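Local coordinates for periplasmic binding protein (Roseiflexus sp. RS-1, PDB 5GJ3) that binds two heme molecules in the periplasm and probably passes heme on to a bacterial uptake system, at residues A[147-152]-A[203-208]; A[154-159]-A[187-192]; A[16-21]-A[103-108]. One frame throughout, in Å; residues are numbered along the deposited sequence.

Contact 1. Residues A[147-152]-A[203-208]; sequences FLYLRG and LVLDKG. With HEM (protoporphyrin IX containing Fe), chain C.
Phe147 and Leu203 lie side by side where strands 144-151 and 201-205 run parallel, a pairing that carries the heme-iron ligand Tyr149 in the C-terminal lobe. The strand axes approach to 4.8 Å at 26°, and Leu148 N donates to Leu203 O at 2.9 Å (N-H...O 159°). One step on, a water spans the ladder, donating to Leu148 O at 2.9 Å and accepting from Leu205 N at 2.8 Å just ahead of helix 206-211. On the face of the sheet that carries Phe147 and Leu203, Leu205 CD2 meets the edge of the Phe147 ring, 3.8 Å from CE1, while its CD1 reaches the heme methyl CMB at 3.8 Å. Tyr149 CB points away from the second strand, and with CG opposite the backbone N (chi1 174°) the ring carries OH to 2.1 Å from the heme iron. Arg151 lays one guanidinium face over pyrrole D, with heme C2D 3.4 Å from its plane, and NH2 gives a weak hydrogen bond to Tyr149 OH. Around this pair of strands, strand 155-159 pairs with 144-151, strand 235-238 with 201-205, and Val165 of helix 164-171 touches both Phe147 and Leu203.

Contact 2. Residues A[154-159]-A[187-192]; sequences DVQQVA and KPLSPE
Three backbone hydrogen bonds join Val158 and Gln156 to the chain at Lys187 and Leu189. Val158 and Lys187 form an antiparallel hydrogen-bonded pair: Val158 N donates to Lys187 O at 2.7 Å, and Lys187 N returns a bond to Val158 O at 3.0 Å. The third, Leu189 N to Gln156 O at 2.8 Å, is nearly straight at hydrogen (170°), although the donor stands above the carbonyl plane by 37°. Between these bonds Gln157 and Pro188 make the non-hydrogen-bonded pair, a position where the missing N-H of proline costs the ladder nothing. A CA-H...O contact accompanies it, Gln157 CA lying 3.3 Å from Lys187 O.

The Gln157 side chain bends across to the opposite strand. Its turn at chi2 (-86°) lays the amide over the Lys187-Pro188 peptide, the two planes roughly parallel, with OE1 3.4 Å from Pro188 CA and NE2 3.4 Å from Lys187 C.

Apolar contact gathers on Leu189. Its CD1 methyl meets Val158 CG2 at 3.6 Å, the two side chains crossing at about a right angle, and its CB rests 3.9 Å from Gln156 CB. Val194 of helix 191-197 also touches Leu189.

Outside the two segments, Lys187 NZ hydrogen-bonds to Val184 O. Ser190, the N-cap of helix 191-197, uses OG to cap Val193 N and to donate to Glu192 OE1. This is a short antiparallel ladder beside strand 144-151 in the mixed sheet, leading through a serine N-cap into helix 191-197.

Contact 3. Residues A[16-21]-A[103-108]; sequences TEIIFA and QKIRFV
Ile18 pushes into the surface formed by Lys104, Ile105 and Val108, joining two helices that pack against the parallel sheet of the N-terminal alpha/beta lobe. Helix 13-21 follows strand 8-10 and helix 100-111 follows strand 89-92; over these segments their axes come within 9.8 Å and cross at -64°, and the contact between them is apolar.

Ile18 can be followed outward. Its CB leaves the backbone in the direction of helix 100-111, and there the side chain divides. The CG2 branch goes to Val108, 3.8 Å from its CB. The other branch, with CG1 placed opposite the carbonyl carbon (chi1 -76°), passes Ile105, whose CG1 lies 4.2 Å from Ile18 CG1. An extended chi2 (167°) then carries CD1 to the end of the chain, where it meets Lys104 CB at 3.6 Å. The isoleucine thus spans a full turn of the partner helix, from Lys104 to Val108.

Lys104 gives the contact only its base. Beyond CB the chain leads away to the zinc site of Asp14, Asp70 and Asp94: NZ forms a salt bridge with Asp94 OD1 and hydrogen bonds with Asp14 OD2 and Gly245 O, probably offsetting part of the carboxylate charge there.

Next along the first helix, Ile19 adds a second point of packing. Ile68 of strand 66-70 touches both Ile19 and Val108, and the side chains of these two helix residues cross at about a right angle, with Ile19 CG1 3.7 Å from Val108 CG1.

From the N terminus, contact 3 is the first to close: 81 residues separate 16-21 from 103-108, and it joins helices 13-21 and 100-111 in the N-terminal lobe. After helix 115-136 the chain enters the second sheet, whose strands contacts 1 and 2 join. There 147-152 opens contact 1, and contact 2 is nested inside that loop, 154-159 meeting 187-192 before 203-208 completes the outer closure. Contacts 1 and 2, centres about 11 Å apart, lie on adjacent strands, 144-151 and 155-159, of one sheet, Tyr149 N lying 2.7 Å from Gln157 O. Contact 3 is in series with both, its centre about 26 Å from that of contact 1 and about 33 Å from that of contact 2, across the chain's centre.

Contact 1. Residues A[147-152]-A[203-208]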
loop_
_atom_site.group_PDB
_atom_site.type_symbol
_atom_site.label_atom_id
_atom_site.label_comp_id
_atom_site.label_asym_id
_atom_site.label_seq_id
_atom_site.Cartn_x
_atom_site.Cartn_y
_atom_site.Cartn_z
ATOM N N PHE A 147 6.979 11.826 -2.752
ATOM C CA PHE A 147 5.666 11.354 -2.338
ATOM C C PHE A 147 5.057 12.268 -1.257
ATOM O O PHE A 147 5.707 12.517 -0.221
ATOM C CB PHE A 147 5.746 9.926 -1.772
ATOM C CG PHE A 147 4.416 9.413 -1.282
ATOM C CD1 PHE A 147 3.512 8.876 -2.170
ATOM C CD2 PHE A 147 4.049 9.533 0.069
ATOM C CE1 PHE A 147 2.260 8.437 -1.725
ATOM C CE2 PHE A 147 2.816 9.098 0.525
ATOM C CZ PHE A 147 1.926 8.532 -0.377
ATOM N N LEU A 148 3.831 12.740 -1.477
ATOM C CA LEU A 148 3.149 13.616 -0.507
ATOM C C LEU A 148 1.935 12.874 0.000
ATOM O O LEU A 148 1.111 12.370 -0.786
ATOM C CB LEU A 148 2.637 14.922 -1.138
ATOM C CG LEU A 148 3.764 15.796 -1.722
ATOM C CD1 LEU A 148 3.231 17.002 -2.458
ATOM C CD2 LEU A 148 4.714 16.234 -0.613
ATOM N N TYR A 149 1.885 12.739 1.299
ATOM C CA TYR A 149 0.685 12.327 1.972
ATOM C C TYR A 149 -0.125 13.623 2.260
ATOM O O TYR A 149 0.394 14.546 2.887
ATOM C CB TYR A 149 1.068 11.614 3.259
ATOM C CG TYR A 149 -0.150 11.293 4.091
ATOM C CD1 TYR A 149 -0.938 10.170 3.801
ATOM C CD2 TYR A 149 -0.552 12.145 5.160
ATOM C CE1 TYR A 149 -2.095 9.874 4.555
ATOM C CE2 TYR A 149 -1.708 11.865 5.913
ATOM C CZ TYR A 149 -2.469 10.717 5.631
ATOM O OH TYR A 149 -3.615 10.402 6.377
ATOM N N LEU A 150 -1.371 13.681 1.794
ATOM C CA LEU A 150 -2.204 14.884 1.873
ATOM C C LEU A 150 -3.556 14.579 2.501
ATOM O O LEU A 150 -4.160 13.549 2.236
ATOM C CB LEU A 150 -2.496 15.447 0.469
ATOM C CG LEU A 150 -1.280 15.724 -0.432
ATOM C CD1 LEU A 150 -1.763 15.973 -1.863
ATOM C CD2 LEU A 150 -0.498 16.909 0.119
ATOM N N ARG A 151 -4.033 15.488 3.327
ATOM C CA ARG A 151 -5.345 15.314 3.914
ATOM C C ARG A 151 -5.905 16.705 4.069
ATOM O O ARG A 151 -5.785 17.300 5.128
ATOM C CB ARG A 151 -5.280 14.569 5.244
ATOM C CG ARG A 151 -6.592 13.840 5.527
ATOM C CD ARG A 151 -6.463 12.849 6.677
ATOM N NE ARG A 151 -6.383 13.517 7.961
ATOM C CZ ARG A 151 -5.298 13.582 8.729
ATOM N NH1 ARG A 151 -5.362 14.228 9.894
ATOM N NH2 ARG A 151 -4.155 12.996 8.363
ATOM N N GLY A 152 -6.431 17.216 2.948
ATOM C CA GLY A 152 -6.762 18.620 2.784
ATOM C C GLY A 152 -5.527 19.491 2.901
ATOM O O GLY A 152 -4.411 19.021 3.134
ATOM N N LEU A 203 4.334 12.327 -6.527
ATOM C CA LEU A 203 3.562 11.097 -6.339
ATOM C C LEU A 203 2.602 11.283 -5.154
ATOM O O LEU A 203 3.019 11.613 -4.057
ATOM C CB LEU A 203 4.515 9.905 -6.127
ATOM C CG LEU A 203 3.945 8.491 -5.932
ATOM C CD1 LEU A 203 3.151 8.038 -7.133
ATOM C CD2 LEU A 203 5.044 7.476 -5.634
ATOM N N VAL A 204 1.305 11.113 -5.403
ATOM C CA VAL A 204 0.280 11.317 -4.373
ATOM C C VAL A 204 -0.767 10.175 -4.351
ATOM O O VAL A 204 -0.829 9.350 -5.261
ATOM C CB VAL A 204 -0.497 12.624 -4.629
ATOM C CG1 VAL A 204 0.471 13.820 -4.544
ATOM C CG2 VAL A 204 -1.236 12.565 -5.977
ATOM N N LEU A 205 -1.599 10.161 -3.333
ATOM C CA LEU A 205 -2.746 9.217 -3.339
ATOM C C LEU A 205 -3.982 9.845 -4.013
ATOM O O LEU A 205 -4.173 11.093 -3.950
ATOM C CB LEU A 205 -3.049 8.773 -1.936
ATOM C CG LEU A 205 -1.829 8.165 -1.251
ATOM C CD1 LEU A 205 -2.143 7.835 0.196
ATOM C CD2 LEU A 205 -1.265 6.934 -1.968
ATOM N N ASP A 206 -4.767 8.995 -4.709
ATOM C CA ASP A 206 -6.084 9.360 -5.270
ATOM C C ASP A 206 -6.881 10.256 -4.308
ATOM O O ASP A 206 -7.261 11.415 -4.653
ATOM C CB ASP A 206 -6.934 8.095 -5.583
ATOM C CG ASP A 206 -6.649 7.484 -6.968
ATOM O OD1 ASP A 206 -5.752 7.988 -7.696
ATOM O OD2 ASP A 206 -7.333 6.474 -7.331
ATOM N N LYS A 207 -7.133 9.743 -3.103
ATOM C CA LYS A 207 -7.956 10.494 -2.118
ATOM C C LYS A 207 -7.292 11.789 -1.701
ATOM O O LYS A 207 -7.957 12.824 -1.563
ATOM C CB LYS A 207 -8.274 9.684 -0.855
ATOM C CG LYS A 207 -9.133 8.452 -1.088
ATOM C CD LYS A 207 -10.296 8.389 -0.091
ATOM C CE LYS A 207 -10.850 6.979 0.085
ATOM N NZ LYS A 207 -10.901 6.206 -1.191
ATOM N N GLY A 208 -5.977 11.731 -1.485
ATOM C CA GLY A 208 -5.197 12.917 -1.144
ATOM C C GLY A 208 -5.328 14.013 -2.173
ATOM O O GLY A 208 -5.566 15.161 -1.822
HETATM C CHA HEM C . -7.388 9.638 7.424
HETATM C CHB HEM C . -4.702 6.896 4.434
HETATM C CHC HEM C . -0.740 7.491 7.269
HETATM C CHD HEM C . -3.521 10.014 10.369
HETATM C C1A HEM C . -6.975 8.818 6.405
HETATM C C2A HEM C . -7.854 8.272 5.433
HETATM C C3A HEM C . -7.093 7.497 4.602
HETATM C C4A HEM C . -5.756 7.563 5.061
HETATM C CMA HEM C . -7.568 6.719 3.374
HETATM C CAA HEM C . -9.367 8.499 5.352
HETATM C CBA HEM C . -9.779 9.449 4.213
HETATM C CGA HEM C . -9.464 10.905 4.481
HETATM O O1A HEM C . -8.646 11.269 5.351
HETATM O O2A HEM C . -10.005 11.801 3.806
HETATM C C1B HEM C . -3.394 6.817 4.964
HETATM C C2B HEM C . -2.346 6.070 4.337
HETATM C C3B HEM C . -1.238 6.198 5.114
HETATM C C4B HEM C . -1.627 7.083 6.262
HETATM C CMB HEM C . -2.478 5.281 3.056
HETATM C CAB HEM C . 0.100 5.623 4.900
HETATM C CBB HEM C . 0.934 6.270 4.121
HETATM C C1C HEM C . -1.156 8.212 8.401
HETATM C C2C HEM C . -0.379 8.422 9.554
HETATM C C3C HEM C . -1.171 9.160 10.451
HETATM C C4C HEM C . -2.432 9.368 9.809
HETATM C CMC HEM C . 1.053 7.946 9.708
HETATM C CAC HEM C . -0.866 9.688 11.819
HETATM C CBC HEM C . 0.356 9.868 12.305
HETATM C C1D HEM C . -4.792 10.053 9.785
HETATM C C2D HEM C . -5.927 10.727 10.473
HETATM C C3D HEM C . -7.010 10.637 9.649
HETATM C C4D HEM C . -6.514 9.906 8.470
HETATM C CMD HEM C . -5.842 11.365 11.841
HETATM C CAD HEM C . -8.428 11.152 9.873
HETATM C CBD HEM C . -9.403 10.166 10.570
HETATM C CGD HEM C . -10.822 10.730 10.575
HETATM O O1D HEM C . -11.843 10.079 10.952
HETATM O O2D HEM C . -11.039 11.905 10.195
HETATM N NA HEM C . -5.662 8.388 6.171
HETATM N NB HEM C . -2.907 7.440 6.040
HETATM N NC HEM C . -2.404 8.793 8.570
HETATM N ND HEM C . -5.162 9.668 8.550
HETATM FE FE HEM C . -4.074 8.641 7.336
HETATM O O HOH W 1 -1.721 12.004 -1.291
#

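Contact 2. Residues A[154-159]-A[187-192]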
loop_
_atom_site.group_PDB
_atom_site.type_symbol
_atom_site.label_atom_id
_atom_site.label_comp_id
_atom_site.label_asym_id
_atom_site.label_seq_id
_atom_site.Cartn_x
_atom_site.Cartn_y
_atom_site.Cartn_z
ATOM N N ASP A 154 -4.716 21.276 5.285
ATOM C CA ASP A 154 -4.156 21.224 6.621
ATOM C C ASP A 154 -2.968 20.270 6.822
ATOM O O ASP A 154 -2.076 20.533 7.637
ATOM C CB ASP A 154 -5.273 20.880 7.585
ATOM C CG ASP A 154 -6.223 22.050 7.786
ATOM O OD1 ASP A 154 -5.717 23.191 7.850
ATOM O OD2 ASP A 154 -7.458 21.842 7.865
ATOM N N VAL A 155 -2.945 19.165 6.084
ATOM C CA VAL A 155 -1.985 18.078 6.376
ATOM C C VAL A 155 -1.164 17.804 5.121
ATOM O O VAL A 155 -1.742 17.524 4.068
ATOM C CB VAL A 155 -2.730 16.804 6.862
ATOM C CG1 VAL A 155 -1.821 15.560 6.818
ATOM C CG2 VAL A 155 -3.291 17.041 8.268
ATOM N N GLN A 156 0.164 17.957 5.230
ATOM C CA GLN A 156 1.085 17.757 4.103
ATOM C C GLN A 156 2.375 17.159 4.621
ATOM O O GLN A 156 3.157 17.825 5.317
ATOM C CB GLN A 156 1.336 19.079 3.363
ATOM C CG GLN A 156 0.079 19.569 2.657
ATOM C CD GLN A 156 -0.064 21.059 2.616
ATOM O OE1 GLN A 156 -1.178 21.575 2.677
ATOM N NE2 GLN A 156 1.040 21.762 2.445
ATOM N N GLN A 157 2.566 15.883 4.304
ATOM C CA GLN A 157 3.674 15.101 4.819
ATOM C C GLN A 157 4.407 14.428 3.654
ATOM O O GLN A 157 3.812 14.107 2.629
ATOM C CB GLN A 157 3.192 14.027 5.803
ATOM C CG GLN A 157 2.410 14.566 7.004
ATOM C CD GLN A 157 3.303 14.983 8.160
ATOM O OE1 GLN A 157 3.220 16.113 8.642
ATOM N NE2 GLN A 157 4.166 14.081 8.601
ATOM N N VAL A 158 5.702 14.236 3.837
ATOM C CA VAL A 158 6.574 13.708 2.811
ATOM C C VAL A 158 7.073 12.392 3.388
ATOM O O VAL A 158 7.323 12.316 4.598
ATOM C CB VAL A 158 7.769 14.684 2.598
ATOM C CG1 VAL A 158 8.906 14.006 1.866
ATOM C CG2 VAL A 158 7.328 15.929 1.855
ATOM N N ALA A 159 7.237 11.376 2.546
ATOM C CA ALA A 159 7.785 10.072 2.989
ATOM C C ALA A 159 9.255 9.884 2.592
ATOM O O ALA A 159 9.628 9.993 1.399
ATOM C CB ALA A 159 6.935 8.929 2.421
ATOM N N LYS A 187 7.520 13.101 7.442
ATOM C CA LYS A 187 7.807 14.444 7.991
ATOM C C LYS A 187 7.008 15.517 7.291
ATOM O O LYS A 187 6.654 15.350 6.120
ATOM C CB LYS A 187 9.300 14.747 7.920
ATOM C CG LYS A 187 10.134 13.771 8.744
ATOM C CD LYS A 187 9.994 13.979 10.261
ATOM C CE LYS A 187 11.051 13.206 11.058
ATOM N NZ LYS A 187 10.875 11.712 11.014
ATOM N N PRO A 188 6.708 16.630 8.002
ATOM C CA PRO A 188 5.955 17.707 7.358
ATOM C C PRO A 188 6.635 18.296 6.109
ATOM O O PRO A 188 7.853 18.430 6.072
ATOM C CB PRO A 188 5.787 18.789 8.483
ATOM C CG PRO A 188 6.606 18.326 9.649
ATOM C CD PRO A 188 6.915 16.864 9.459
ATOM N N LEU A 189 5.826 18.587 5.095
ATOM C CA LEU A 189 6.241 19.404 3.972
ATOM C C LEU A 189 6.562 20.832 4.480
ATOM O O LEU A 189 5.904 21.337 5.399
ATOM C CB LEU A 189 5.145 19.434 2.897
ATOM C CG LEU A 189 5.496 20.100 1.548
ATOM C CD1 LEU A 189 6.635 19.357 0.856
ATOM C CD2 LEU A 189 4.294 20.174 0.620
ATOM N N SER A 190 7.604 21.450 3.918
ATOM C CA SER A 190 8.011 22.822 4.275
ATOM C C SER A 190 8.666 23.498 3.068
ATOM O O SER A 190 9.161 22.796 2.162
ATOM C CB SER A 190 8.987 22.806 5.466
ATOM O OG SER A 190 10.296 22.453 5.062
ATOM N N PRO A 191 8.686 24.852 3.048
ATOM C CA PRO A 191 9.468 25.573 2.031
ATOM C C PRO A 191 10.879 24.975 1.807
ATOM O O PRO A 191 11.309 24.782 0.656
ATOM C CB PRO A 191 9.560 26.999 2.612
ATOM C CG PRO A 191 8.273 27.140 3.391
ATOM C CD PRO A 191 8.004 25.778 3.989
ATOM N N GLU A 192 11.560 24.655 2.894
ATOM C CA GLU A 192 12.903 24.097 2.870
ATOM C C GLU A 192 12.962 22.742 2.170
ATOM O O GLU A 192 13.888 22.487 1.379
ATOM C CB GLU A 192 13.437 23.937 4.294
ATOM C CG GLU A 192 13.675 25.245 5.048
ATOM C CD GLU A 192 12.403 25.928 5.577
ATOM O OE1 GLU A 192 11.278 25.384 5.452
ATOM O OE2 GLU A 192 12.534 27.041 6.139
#

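Contact 3. Residues A[16-21]-A[103-108]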
loop_
_atom_site.group_PDB
_atom_site.type_symbol
_atom_site.label_atom_id
_atom_site.label_comp_id
_atom_site.label_asym_id
_atom_site.label_seq_id
_atom_site.Cartn_x
_atom_site.Cartn_y
_atom_site.Cartn_z
ATOM N N THR A 16 -6.777 -9.102 3.317
ATOM C CA THR A 16 -8.076 -9.339 2.659
ATOM C C THR A 16 -7.911 -9.519 1.137
ATOM O O THR A 16 -8.391 -10.486 0.559
ATOM C CB THR A 16 -9.025 -8.181 2.950
ATOM O OG1 THR A 16 -9.232 -8.069 4.361
ATOM C CG2 THR A 16 -10.382 -8.318 2.192
ATOM N N GLU A 17 -7.171 -8.614 0.506
ATOM C CA GLU A 17 -6.929 -8.668 -0.932
ATOM C C GLU A 17 -6.282 -9.989 -1.298
ATOM O O GLU A 17 -6.605 -10.603 -2.318
ATOM C CB GLU A 17 -6.029 -7.510 -1.364
ATOM C CG GLU A 17 -5.488 -7.671 -2.773
ATOM C CD GLU A 17 -4.909 -6.368 -3.364
ATOM O OE1 GLU A 17 -5.016 -5.264 -2.766
ATOM O OE2 GLU A 17 -4.372 -6.454 -4.468
ATOM N N ILE A 18 -5.371 -10.450 -0.446
ATOM C CA ILE A 18 -4.645 -11.661 -0.730
ATOM C C ILE A 18 -5.642 -12.877 -0.584
ATOM O O ILE A 18 -5.547 -13.817 -1.346
ATOM C CB ILE A 18 -3.457 -11.856 0.257
ATOM C CG1 ILE A 18 -2.280 -10.927 -0.110
ATOM C CG2 ILE A 18 -3.018 -13.325 0.241
ATOM C CD1 ILE A 18 -1.239 -10.851 1.003
ATOM N N ILE A 19 -6.555 -12.858 0.389
ATOM C CA ILE A 19 -7.495 -13.994 0.560
ATOM C C ILE A 19 -8.333 -14.108 -0.730
ATOM O O ILE A 19 -8.543 -15.229 -1.244
ATOM C CB ILE A 19 -8.416 -13.800 1.791
ATOM C CG1 ILE A 19 -7.592 -13.875 3.107
ATOM C CG2 ILE A 19 -9.556 -14.835 1.842
ATOM C CD1 ILE A 19 -8.302 -13.184 4.278
ATOM N N PHE A 20 -8.830 -12.951 -1.206
ATOM C CA PHE A 20 -9.639 -12.924 -2.446
ATOM C C PHE A 20 -8.798 -13.365 -3.657
ATOM O O PHE A 20 -9.265 -14.146 -4.458
ATOM C CB PHE A 20 -10.291 -11.531 -2.669
ATOM C CG PHE A 20 -11.582 -11.330 -1.881
ATOM C CD1 PHE A 20 -12.812 -11.691 -2.431
ATOM C CD2 PHE A 20 -11.560 -10.761 -0.619
ATOM C CE1 PHE A 20 -13.979 -11.528 -1.717
ATOM C CE2 PHE A 20 -12.726 -10.579 0.101
ATOM C CZ PHE A 20 -13.946 -10.978 -0.444
ATOM N N ALA A 21 -7.527 -12.965 -3.737
ATOM C CA ALA A 21 -6.660 -13.379 -4.854
ATOM C C ALA A 21 -6.355 -14.853 -4.862
ATOM O O ALA A 21 -6.045 -15.458 -5.939
ATOM C CB ALA A 21 -5.359 -12.569 -4.860
ATOM N N GLN A 103 5.947 -13.254 1.181
ATOM C CA GLN A 103 5.818 -13.704 2.558
ATOM C C GLN A 103 4.352 -13.679 3.033
ATOM O O GLN A 103 3.884 -14.628 3.643
ATOM C CB GLN A 103 6.684 -12.792 3.412
ATOM C CG GLN A 103 7.085 -13.302 4.759
ATOM C CD GLN A 103 7.980 -12.251 5.391
ATOM O OE1 GLN A 103 7.639 -11.658 6.414
ATOM N NE2 GLN A 103 9.081 -11.925 4.699
ATOM N N LYS A 104 3.619 -12.605 2.739
ATOM C CA LYS A 104 2.222 -12.517 3.186
ATOM C C LYS A 104 1.335 -13.527 2.456
ATOM O O LYS A 104 0.369 -14.113 3.049
ATOM C CB LYS A 104 1.681 -11.086 3.019
ATOM C CG LYS A 104 2.309 -10.107 4.034
ATOM C CD LYS A 104 1.732 -8.681 3.886
ATOM C CE LYS A 104 2.134 -7.972 2.633
ATOM N NZ LYS A 104 1.698 -6.507 2.579
ATOM N N ILE A 105 1.660 -13.730 1.176
ATOM C CA ILE A 105 0.901 -14.712 0.373
ATOM C C ILE A 105 1.063 -16.118 0.939
ATOM O O ILE A 105 0.051 -16.809 1.144
ATOM C CB ILE A 105 1.262 -14.654 -1.132
ATOM C CG1 ILE A 105 0.693 -13.364 -1.758
ATOM C CG2 ILE A 105 0.733 -15.890 -1.883
ATOM C CD1 ILE A 105 1.433 -12.993 -3.025
ATOM N N ARG A 106 2.315 -16.523 1.227
ATOM C CA ARG A 106 2.558 -17.850 1.846
ATOM C C ARG A 106 1.905 -18.012 3.216
ATOM O O ARG A 106 1.387 -19.107 3.557
ATOM C CB ARG A 106 4.068 -18.167 1.921
ATOM C CG ARG A 106 4.705 -18.245 0.528
ATOM C CD ARG A 106 6.205 -18.586 0.579
ATOM N NE ARG A 106 6.564 -19.165 -0.706
ATOM C CZ ARG A 106 7.382 -18.612 -1.612
ATOM N NH1 ARG A 106 8.013 -17.463 -1.367
ATOM N NH2 ARG A 106 7.616 -19.246 -2.768
ATOM N N PHE A 107 1.909 -16.924 4.003
ATOM C CA PHE A 107 1.289 -16.928 5.332
ATOM C C PHE A 107 -0.234 -17.196 5.241
ATOM O O PHE A 107 -0.770 -18.079 5.940
ATOM C CB PHE A 107 1.589 -15.610 6.047
ATOM C CG PHE A 107 0.587 -15.227 7.115
ATOM C CD1 PHE A 107 0.636 -15.828 8.381
ATOM C CD2 PHE A 107 -0.331 -14.189 6.883
ATOM C CE1 PHE A 107 -0.254 -15.422 9.417
ATOM C CE2 PHE A 107 -1.197 -13.759 7.888
ATOM C CZ PHE A 107 -1.173 -14.383 9.192
ATOM N N VAL A 108 -0.904 -16.480 4.358
ATOM C CA VAL A 108 -2.358 -16.650 4.206
ATOM C C VAL A 108 -2.640 -18.048 3.637
ATOM O O VAL A 108 -3.579 -18.763 4.109
ATOM C CB VAL A 108 -2.991 -15.565 3.321
ATOM C CG1 VAL A 108 -4.489 -15.874 3.059
ATOM C CG2 VAL A 108 -2.874 -14.170 3.973
#